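PDB 3VTH: hydrogenase maturation factor, which probably transfers the carbamoyl group of carbamoyl phosphate, with ATP, to the C-terminal cysteine of HypE during [NiFe]-hydrogenase maturation. Local coordinates for residues 479-491 and 520-532. Numbering follows the deposited sequence.
Sequences IEVQHHHAHIASC and AEILVCDLKSFER. With FE (Fe (III) ion), chain I; AP2 (phosphomethylphosphonic acid adenosyl ester), chain H.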
ATOM      1  N   ILE A 479      -7.058 -16.108 -17.938  1.00 29.24           N
ATOM      2  CA  ILE A 479      -8.402 -15.656 -17.604  1.00 28.89           C
ATOM      3  C   ILE A 479      -8.427 -14.116 -17.615  1.00 27.67           C
ATOM      4  O   ILE A 479      -7.679 -13.479 -16.868  1.00 27.19           O
ATOM      5  CB  ILE A 479      -8.904 -16.248 -16.257  1.00 28.51           C
ATOM      6  CG1 ILE A 479      -9.023 -17.786 -16.362  1.00 31.22           C
ATOM      7  CG2 ILE A 479     -10.267 -15.650 -15.886  1.00 28.63           C
ATOM      8  CD1 ILE A 479      -9.308 -18.500 -15.033  1.00 30.24           C
ATOM      9  N   GLU A 480      -9.258 -13.535 -18.484  1.00 27.64           N
ATOM     10  CA  GLU A 480      -9.425 -12.088 -18.536  1.00 26.99           C
ATOM     11  C   GLU A 480     -10.466 -11.679 -17.514  1.00 26.20           C
ATOM     12  O   GLU A 480     -11.488 -12.356 -17.354  1.00 27.26           O
ATOM     13  CB  GLU A 480      -9.805 -11.609 -19.958  1.00 28.18           C
ATOM     14  CG  GLU A 480     -11.156 -12.128 -20.502  1.00 31.51           C
ATOM     15  CD  GLU A 480     -11.526 -11.548 -21.880  1.00 38.30           C
ATOM     16  OE1 GLU A 480     -12.696 -11.736 -22.312  1.00 38.49           O
ATOM     17  OE2 GLU A 480     -10.654 -10.910 -22.524  1.00 38.62           O
ATOM     18  N   VAL A 481     -10.204 -10.572 -16.825  1.00 25.07           N
ATOM     19  CA  VAL A 481     -11.032 -10.106 -15.726  1.00 24.23           C
ATOM     20  C   VAL A 481     -11.381  -8.639 -15.983  1.00 23.88           C
ATOM     21  O   VAL A 481     -10.496  -7.808 -16.196  1.00 23.75           O
ATOM     22  CB  VAL A 481     -10.290 -10.247 -14.366  1.00 24.04           C
ATOM     23  CG1 VAL A 481     -11.120  -9.648 -13.225  1.00 22.50           C
ATOM     24  CG2 VAL A 481      -9.929 -11.731 -14.096  1.00 24.09           C
ATOM     25  N   GLN A 482     -12.672  -8.323 -15.989  1.00 23.64           N
ATOM     26  CA  GLN A 482     -13.077  -6.943 -16.204  1.00 23.22           C
ATOM     27  C   GLN A 482     -12.632  -6.109 -14.994  1.00 22.76           C
ATOM     28  O   GLN A 482     -12.724  -6.561 -13.860  1.00 22.54           O
ATOM     29  CB  GLN A 482     -14.581  -6.836 -16.440  1.00 22.88           C
ATOM     30  CG  GLN A 482     -14.973  -5.505 -17.111  1.00 22.68           C
ATOM     31  CD  GLN A 482     -15.080  -4.349 -16.127  1.00 22.55           C
ATOM     32  OE1 GLN A 482     -15.501  -4.534 -14.984  1.00 21.77           O
ATOM     33  NE2 GLN A 482     -14.711  -3.147 -16.572  1.00 24.38           N
ATOM     34  N   HIS A 483     -12.151  -4.895 -15.267  1.00 23.23           N
ATOM     35  CA  HIS A 483     -11.487  -4.023 -14.278  1.00 22.35           C
ATOM     36  C   HIS A 483     -12.323  -3.749 -13.028  1.00 21.45           C
ATOM     37  O   HIS A 483     -11.834  -3.845 -11.899  1.00 21.00           O
ATOM     38  CB  HIS A 483     -11.139  -2.691 -14.954  1.00 22.49           C
ATOM     39  CG  HIS A 483     -10.289  -1.785 -14.116  1.00 23.06           C
ATOM     40  ND1 HIS A 483      -8.914  -1.881 -14.079  1.00 24.28           N
ATOM     41  CD2 HIS A 483     -10.616  -0.744 -13.309  1.00 24.04           C
ATOM     42  CE1 HIS A 483      -8.430  -0.944 -13.280  1.00 23.30           C
ATOM     43  NE2 HIS A 483      -9.440  -0.241 -12.803  1.00 23.95           N
ATOM     44  N   HIS A 484     -13.584  -3.370 -13.234  1.00 21.49           N
ATOM     45  CA  HIS A 484     -14.446  -3.009 -12.127  1.00 21.30           C
ATOM     46  C   HIS A 484     -14.902  -4.208 -11.326  1.00 21.60           C
ATOM     47  O   HIS A 484     -15.016  -4.124 -10.105  1.00 21.24           O
ATOM     48  CB  HIS A 484     -15.564  -2.074 -12.611  1.00 21.87           C
ATOM     49  CG  HIS A 484     -15.000  -0.837 -13.233  1.00 21.68           C
ATOM     50  ND1 HIS A 484     -14.696  -0.758 -14.575  1.00 21.89           N
ATOM     51  CD2 HIS A 484     -14.547   0.312 -12.675  1.00 20.54           C
ATOM     52  CE1 HIS A 484     -14.132   0.410 -14.828  1.00 21.01           C
ATOM     53  NE2 HIS A 484     -14.033   1.077 -13.693  1.00 22.63           N
ATOM     54  N   HIS A 485     -15.124  -5.328 -12.009  1.00 21.90           N
ATOM     55  CA  HIS A 485     -15.365  -6.582 -11.327  1.00 22.70           C
ATOM     56  C   HIS A 485     -14.191  -6.866 -10.378  1.00 22.36           C
ATOM     57  O   HIS A 485     -14.409  -7.212  -9.219  1.00 23.03           O
ATOM     58  CB  HIS A 485     -15.580  -7.710 -12.360  1.00 23.09           C
ATOM     59  CG  HIS A 485     -16.011  -9.020 -11.768  1.00 25.27           C
ATOM     60  ND1 HIS A 485     -15.868 -10.212 -12.442  1.00 25.49           N
ATOM     61  CD2 HIS A 485     -16.570  -9.327 -10.570  1.00 24.59           C
ATOM     62  CE1 HIS A 485     -16.324 -11.199 -11.690  1.00 27.12           C
ATOM     63  NE2 HIS A 485     -16.736 -10.690 -10.543  1.00 26.48           N
ATOM     64  N   ALA A 486     -12.957  -6.706 -10.862  1.00 22.66           N
ATOM     65  CA  ALA A 486     -11.763  -6.930 -10.035  1.00 22.60           C
ATOM     66  C   ALA A 486     -11.696  -6.016  -8.805  1.00 22.37           C
ATOM     67  O   ALA A 486     -11.336  -6.481  -7.725  1.00 22.28           O
ATOM     68  CB  ALA A 486     -10.498  -6.799 -10.869  1.00 22.60           C
ATOM     69  N   HIS A 487     -12.019  -4.725  -8.958  1.00 22.22           N
ATOM     70  CA  HIS A 487     -12.091  -3.806  -7.796  1.00 22.30           C
ATOM     71  C   HIS A 487     -13.053  -4.366  -6.740  1.00 22.65           C
ATOM     72  O   HIS A 487     -12.717  -4.436  -5.545  1.00 23.56           O
ATOM     73  CB  HIS A 487     -12.583  -2.396  -8.206  1.00 22.31           C
ATOM     74  CG  HIS A 487     -11.508  -1.458  -8.674  1.00 21.83           C
ATOM     75  ND1 HIS A 487     -10.375  -1.175  -7.936  1.00 20.28           N
ATOM     76  CD2 HIS A 487     -11.436  -0.680  -9.785  1.00 20.73           C
ATOM     77  CE1 HIS A 487      -9.644  -0.280  -8.581  1.00 20.24           C
ATOM     78  NE2 HIS A 487     -10.266   0.034  -9.708  1.00 20.68           N
ATOM     79  N   ILE A 488     -14.252  -4.767  -7.162  1.00 22.89           N
ATOM     80  CA  ILE A 488     -15.244  -5.287  -6.210  1.00 23.25           C
ATOM     81  C   ILE A 488     -14.731  -6.571  -5.533  1.00 24.20           C
ATOM     82  O   ILE A 488     -14.869  -6.739  -4.309  1.00 24.14           O
ATOM     83  CB  ILE A 488     -16.644  -5.530  -6.880  1.00 24.59           C
ATOM     84  CG1 ILE A 488     -17.196  -4.242  -7.497  1.00 23.76           C
ATOM     85  CG2 ILE A 488     -17.677  -6.134  -5.881  1.00 24.14           C
ATOM     86  CD1 ILE A 488     -17.210  -3.013  -6.552  1.00 23.86           C
ATOM     87  N   ALA A 489     -14.116  -7.456  -6.325  1.00 23.68           N
ATOM     88  CA  ALA A 489     -13.602  -8.729  -5.804  1.00 24.28           C
ATOM     89  C   ALA A 489     -12.438  -8.538  -4.827  1.00 24.31           C
ATOM     90  O   ALA A 489     -12.293  -9.332  -3.889  1.00 24.76           O
ATOM     91  CB  ALA A 489     -13.168  -9.646  -6.941  1.00 23.60           C
ATOM     92  N   SER A 490     -11.621  -7.504  -5.043  1.00 23.73           N
ATOM     93  CA  SER A 490     -10.506  -7.209  -4.131  1.00 24.33           C
ATOM     94  C   SER A 490     -11.019  -6.950  -2.718  1.00 24.99           C
ATOM     95  O   SER A 490     -10.438  -7.436  -1.741  1.00 25.19           O
ATOM     96  CB  SER A 490      -9.613  -6.059  -4.635  1.00 23.59           C
ATOM     97  OG  SER A 490     -10.197  -4.765  -4.475  1.00 25.09           O
ATOM     98  N   CYS A 491     -12.111  -6.203  -2.618  1.00 25.44           N
ATOM     99  CA  CYS A 491     -12.759  -5.969  -1.329  1.00 27.01           C
ATOM    100  C   CYS A 491     -13.424  -7.247  -0.793  1.00 28.18           C
ATOM    101  O   CYS A 491     -13.260  -7.582   0.381  1.00 29.38           O
ATOM    102  CB  CYS A 491     -13.761  -4.821  -1.439  1.00 27.58           C
ATOM    103  SG  CYS A 491     -14.645  -4.503   0.085  1.00 29.84           S
ATOM    104  N   ALA A 520     -18.049   4.410 -13.389  1.00 22.98           N
ATOM    105  CA  ALA A 520     -19.138   4.841 -12.537  1.00 24.33           C
ATOM    106  C   ALA A 520     -20.223   3.791 -12.627  1.00 25.59           C
ATOM    107  O   ALA A 520     -21.335   4.053 -13.110  1.00 27.06           O
ATOM    108  CB  ALA A 520     -19.640   6.211 -12.978  1.00 24.49           C
ATOM    109  N   GLU A 521     -19.886   2.595 -12.153  1.00 25.26           N
ATOM    110  CA  GLU A 521     -20.676   1.398 -12.420  1.00 26.12           C
ATOM    111  C   GLU A 521     -21.293   0.826 -11.155  1.00 26.44           C
ATOM    112  O   GLU A 521     -20.673   0.855 -10.091  1.00 25.88           O
ATOM    113  CB  GLU A 521     -19.782   0.313 -13.037  1.00 25.80           C
ATOM    114  CG  GLU A 521     -18.792   0.844 -14.090  1.00 26.18           C
ATOM    115  CD  GLU A 521     -19.496   1.558 -15.211  1.00 27.06           C
ATOM    116  OE1 GLU A 521     -19.112   2.713 -15.518  1.00 26.57           O
ATOM    117  OE2 GLU A 521     -20.457   0.971 -15.759  1.00 28.72           O
ATOM    118  N   ILE A 522     -22.513   0.312 -11.287  1.00 27.29           N
ATOM    119  CA  ILE A 522     -23.091  -0.535 -10.259  1.00 28.74           C
ATOM    120  C   ILE A 522     -23.285  -1.904 -10.875  1.00 28.87           C
ATOM    121  O   ILE A 522     -23.926  -2.065 -11.921  1.00 29.02           O
ATOM    122  CB  ILE A 522     -24.460  -0.051  -9.692  1.00 29.89           C
ATOM    123  CG1 ILE A 522     -24.496   1.455  -9.447  1.00 31.53           C
ATOM    124  CG2 ILE A 522     -24.825  -0.847  -8.406  1.00 30.93           C
ATOM    125  CD1 ILE A 522     -23.572   1.958  -8.458  1.00 33.51           C
ATOM    126  N   LEU A 523     -22.695  -2.885 -10.224  1.00 28.82           N
ATOM    127  CA  LEU A 523     -22.766  -4.257 -10.670  1.00 29.60           C
ATOM    128  C   LEU A 523     -23.511  -5.069  -9.636  1.00 30.03           C
ATOM    129  O   LEU A 523     -23.589  -4.684  -8.462  1.00 30.15           O
ATOM    130  CB  LEU A 523     -21.348  -4.822 -10.794  1.00 29.10           C
ATOM    131  CG  LEU A 523     -20.313  -3.964 -11.517  1.00 30.09           C
ATOM    132  CD1 LEU A 523     -18.951  -4.683 -11.519  1.00 31.24           C
ATOM    133  CD2 LEU A 523     -20.791  -3.649 -12.964  1.00 29.19           C
ATOM    134  N   VAL A 524     -24.067  -6.188 -10.075  1.00 30.28           N
ATOM    135  CA  VAL A 524     -24.338  -7.274  -9.161  1.00 30.86           C
ATOM    136  C   VAL A 524     -23.326  -8.354  -9.527  1.00 30.99           C
ATOM    137  O   VAL A 524     -23.304  -8.828 -10.665  1.00 30.73           O
ATOM    138  CB  VAL A 524     -25.774  -7.785  -9.274  1.00 32.07           C
ATOM    139  CG1 VAL A 524     -25.938  -9.074  -8.478  1.00 33.21           C
ATOM    140  CG2 VAL A 524     -26.762  -6.707  -8.792  1.00 31.45           C
ATOM    141  N   CYS A 525     -22.459  -8.705  -8.585  1.00 30.90           N
ATOM    142  CA  CYS A 525     -21.440  -9.705  -8.878  1.00 31.55           C
ATOM    143  C   CYS A 525     -21.101 -10.640  -7.740  1.00 31.01           C
ATOM    144  O   CYS A 525     -21.319 -10.338  -6.561  1.00 30.42           O
ATOM    145  CB  CYS A 525     -20.164  -9.050  -9.398  1.00 31.18           C
ATOM    146  SG  CYS A 525     -19.485  -7.771  -8.355  1.00 34.50           S
ATOM    147  N   ASP A 526     -20.574 -11.794  -8.115  1.00 31.23           N
ATOM    148  CA  ASP A 526     -19.942 -12.681  -7.151  1.00 31.70           C
ATOM    149  C   ASP A 526     -18.495 -12.811  -7.591  1.00 30.46           C
ATOM    150  O   ASP A 526     -18.013 -11.967  -8.330  1.00 29.16           O
ATOM    151  CB  ASP A 526     -20.673 -14.035  -7.063  1.00 32.90           C
ATOM    152  CG  ASP A 526     -20.839 -14.725  -8.420  1.00 35.10           C
ATOM    153  OD1 ASP A 526     -20.086 -14.428  -9.374  1.00 34.56           O
ATOM    154  OD2 ASP A 526     -21.746 -15.585  -8.531  1.00 40.34           O
ATOM    155  N   LEU A 527     -17.807 -13.869  -7.177  1.00 30.65           N
ATOM    156  CA  LEU A 527     -16.405 -14.021  -7.553  1.00 30.15           C
ATOM    157  C   LEU A 527     -16.249 -14.659  -8.939  1.00 31.10           C
ATOM    158  O   LEU A 527     -15.138 -14.829  -9.424  1.00 31.97           O
ATOM    159  CB  LEU A 527     -15.647 -14.838  -6.498  1.00 30.26           C
ATOM    160  CG  LEU A 527     -15.452 -14.255  -5.084  1.00 30.60           C
ATOM    161  CD1 LEU A 527     -14.721 -15.244  -4.182  1.00 29.37           C
ATOM    162  CD2 LEU A 527     -14.693 -12.932  -5.122  1.00 29.55           C
ATOM    163  N   LYS A 528     -17.347 -15.040  -9.574  1.00 31.42           N
ATOM    164  CA  LYS A 528     -17.215 -15.713 -10.861  1.00 32.25           C
ATOM    165  C   LYS A 528     -17.914 -15.042 -12.044  1.00 31.79           C
ATOM    166  O   LYS A 528     -17.817 -15.535 -13.171  1.00 32.56           O
ATOM    167  CB  LYS A 528     -17.650 -17.178 -10.749  1.00 33.41           C
ATOM    168  CG  LYS A 528     -19.055 -17.397 -10.201  1.00 35.28           C
ATOM    169  CD  LYS A 528     -19.293 -18.907  -9.951  1.00 40.42           C
ATOM    170  CE  LYS A 528     -20.647 -19.164  -9.297  1.00 42.59           C
ATOM    171  NZ  LYS A 528     -20.887 -20.624  -9.093  1.00 47.93           N
ATOM    172  N   SER A 529     -18.630 -13.949 -11.787  1.00 31.43           N
ATOM    173  CA  SER A 529     -19.415 -13.255 -12.821  1.00 31.52           C
ATOM    174  C   SER A 529     -19.872 -11.900 -12.312  1.00 30.97           C
ATOM    175  O   SER A 529     -19.865 -11.649 -11.103  1.00 30.09           O
ATOM    176  CB  SER A 529     -20.663 -14.071 -13.179  1.00 33.60           C
ATOM    177  OG  SER A 529     -21.508 -14.177 -12.039  1.00 34.31           O
ATOM    178  N   PHE A 530     -20.292 -11.044 -13.239  1.00 30.50           N
ATOM    179  CA  PHE A 530     -20.897  -9.766 -12.900  1.00 30.41           C
ATOM    180  C   PHE A 530     -22.023  -9.448 -13.871  1.00 31.26           C
ATOM    181  O   PHE A 530     -22.027  -9.928 -15.010  1.00 31.30           O
ATOM    182  CB  PHE A 530     -19.844  -8.645 -12.882  1.00 28.99           C
ATOM    183  CG  PHE A 530     -19.410  -8.197 -14.252  1.00 30.28           C
ATOM    184  CD1 PHE A 530     -20.084  -7.161 -14.916  1.00 31.13           C
ATOM    185  CD2 PHE A 530     -18.342  -8.799 -14.882  1.00 29.61           C
ATOM    186  CE1 PHE A 530     -19.696  -6.755 -16.198  1.00 32.04           C
ATOM    187  CE2 PHE A 530     -17.940  -8.385 -16.150  1.00 32.47           C
ATOM    188  CZ  PHE A 530     -18.613  -7.365 -16.808  1.00 30.83           C
ATOM    189  N   GLU A 531     -22.995  -8.675 -13.398  1.00 31.49           N
ATOM    190  CA  GLU A 531     -24.017  -8.098 -14.258  1.00 32.60           C
ATOM    191  C   GLU A 531     -23.961  -6.584 -14.050  1.00 31.42           C
ATOM    192  O   GLU A 531     -23.956  -6.115 -12.918  1.00 30.33           O
ATOM    193  CB  GLU A 531     -25.418  -8.652 -13.935  1.00 34.37           C
ATOM    194  CG  GLU A 531     -26.520  -7.975 -14.793  1.00 38.02           C
ATOM    195  CD  GLU A 531     -27.951  -8.488 -14.545  1.00 44.02           C
ATOM    196  OE1 GLU A 531     -28.166  -9.332 -13.643  1.00 46.18           O
ATOM    197  OE2 GLU A 531     -28.867  -8.022 -15.261  1.00 44.36           O
ATOM    198  N   ARG A 532     -23.897  -5.831 -15.140  1.00 30.51           N
ATOM    199  CA  ARG A 532     -23.865  -4.381 -15.064  1.00 29.16           C
ATOM    200  C   ARG A 532     -25.294  -3.877 -14.923  1.00 29.66           C
ATOM    201  O   ARG A 532     -26.129  -4.123 -15.793  1.00 29.56           O
ATOM    202  CB  ARG A 532     -23.257  -3.815 -16.338  1.00 29.52           C
ATOM    203  CG  ARG A 532     -22.901  -2.342 -16.238  1.00 30.31           C
ATOM    204  CD  ARG A 532     -22.675  -1.801 -17.648  1.00 31.72           C
ATOM    205  NE  ARG A 532     -21.955  -0.534 -17.624  1.00 30.44           N
ATOM    206  CZ  ARG A 532     -21.725   0.191 -18.707  1.00 30.08           C
ATOM    207  NH1 ARG A 532     -22.176  -0.225 -19.895  1.00 28.30           N
ATOM    208  NH2 ARG A 532     -21.054   1.326 -18.596  1.00 29.09           N
TER
HETATM  209 FE    FE I 807      -9.612   1.372 -11.302  1.00 27.79          FE
HETATM  210  PB  AP2 H 806      -8.302   3.802 -13.030  1.00 38.84           P
HETATM  211  O1B AP2 H 806      -9.165   5.038 -12.989  1.00 38.10           O
HETATM  212  O2B AP2 H 806      -8.990   2.496 -12.778  1.00 34.03           O
HETATM  213  O3B AP2 H 806      -7.365   3.809 -14.212  1.00 40.69           O
HETATM  214  C3A AP2 H 806      -7.202   4.052 -11.611  1.00 34.10           C
HETATM  215  PA  AP2 H 806      -8.011   3.985  -9.986  1.00 34.45           P
HETATM  216  O1A AP2 H 806      -6.799   3.975  -9.066  1.00 30.12           O
HETATM  217  O2A AP2 H 806      -9.082   2.935  -9.817  1.00 29.34           O
HETATM  218  O5' AP2 H 806      -8.788   5.400  -9.861  1.00 34.22           O
HETATM  219  C5' AP2 H 806      -7.997   6.576  -9.728  1.00 36.48           C
HETATM  220  C4' AP2 H 806      -8.939   7.724 -10.010  1.00 37.36           C
HETATM  221  O4' AP2 H 806      -9.821   7.902  -8.901  1.00 37.86           O
HETATM  222  C3' AP2 H 806      -8.217   9.049 -10.156  1.00 38.49           C
HETATM  223  O3' AP2 H 806      -7.636   9.171 -11.458  1.00 39.84           O
HETATM  224  C2' AP2 H 806      -9.362  10.007  -9.896  1.00 39.11           C
HETATM  225  O2' AP2 H 806     -10.085  10.130 -11.127  1.00 38.39           O
HETATM  226  C1' AP2 H 806     -10.199   9.283  -8.832  1.00 37.66           C
HETATM  227  N9  AP2 H 806      -9.871   9.907  -7.518  1.00 37.59           N
HETATM  228  C8  AP2 H 806      -8.679   9.903  -6.871  1.00 37.42           C
HETATM  229  N7  AP2 H 806      -8.730  10.620  -5.716  1.00 37.34           N
HETATM  230  C5  AP2 H 806      -9.983  11.101  -5.603  1.00 37.29           C
HETATM  231  C6  AP2 H 806     -10.722  11.942  -4.628  1.00 37.62           C
HETATM  232  N6  AP2 H 806     -10.122  12.414  -3.506  1.00 36.46           N
HETATM  233  N1  AP2 H 806     -12.025  12.225  -4.906  1.00 37.69           N
HETATM  234  C2  AP2 H 806     -12.654  11.752  -6.004  1.00 36.89           C
HETATM  235  N3  AP2 H 806     -12.036  10.994  -6.936  1.00 36.25           N
HETATM  236  C4  AP2 H 806     -10.727  10.644  -6.791  1.00 36.56           C
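Gln-482 meets Phe-530 through its aliphatic part: CB lies 3.7 Å from ring atom CE2, and the two side chains cross at about a right angle. Its bent chain turns the amide back over the N-terminus of helix 483-494. There OE1 caps the helix, accepting from His-485 N and, weakly, from His-484 N. NE2 donates in the ring plane to His-484 ND1 (3.1 Å, 173°) and also bonds Tyr-511 O. His-483 makes no contact with 520-532; its NE2 binds the iron at 2.2 Å. Glu-521 CG lies over one face of the His-484 ring, offset toward the rim, 4.2 Å from His-484 CG. Glu-521 is itself held by Arg-532, whose NE and NH2 both reach OE2.

His-485 makes the most extensive contact. Its ring reaches the turn between strands 517-525 and 530-542 because chi1 is extended (-173°), with CG opposite the backbone N. NE2 donates to Asp-526 O (2.9 Å, 171°), in the ring plane. Phe-530 CB sits over one ring face as a CH-pi contact, 4.1 Å from the centroid. Replacing this imidazole by an alanine is likely to leave Asp-526 O without this donor and to open a gap beside Phe-530 CB.

His-487, one turn after His-483, gives the iron a second NE2. Ile-488 CG2 packs on Cys-525 SG at 3.5 Å, and Ala-489 CB touches Leu-527 CD2.

The helix thus has two chemical sides. His-483 and His-487 join Asp-507, Asp-734 and AP2 oxygens O2A and O2B at an iron site drawn from both Kae1-like subdomains. His-485, Ile-488 and Ala-489 rest on the second subdomain's hairpin. Gln-482 NE2 holds the His-484 ring, whose NE2 bonds Asp-507 OD1, consistent with a second shell orienting this ligand.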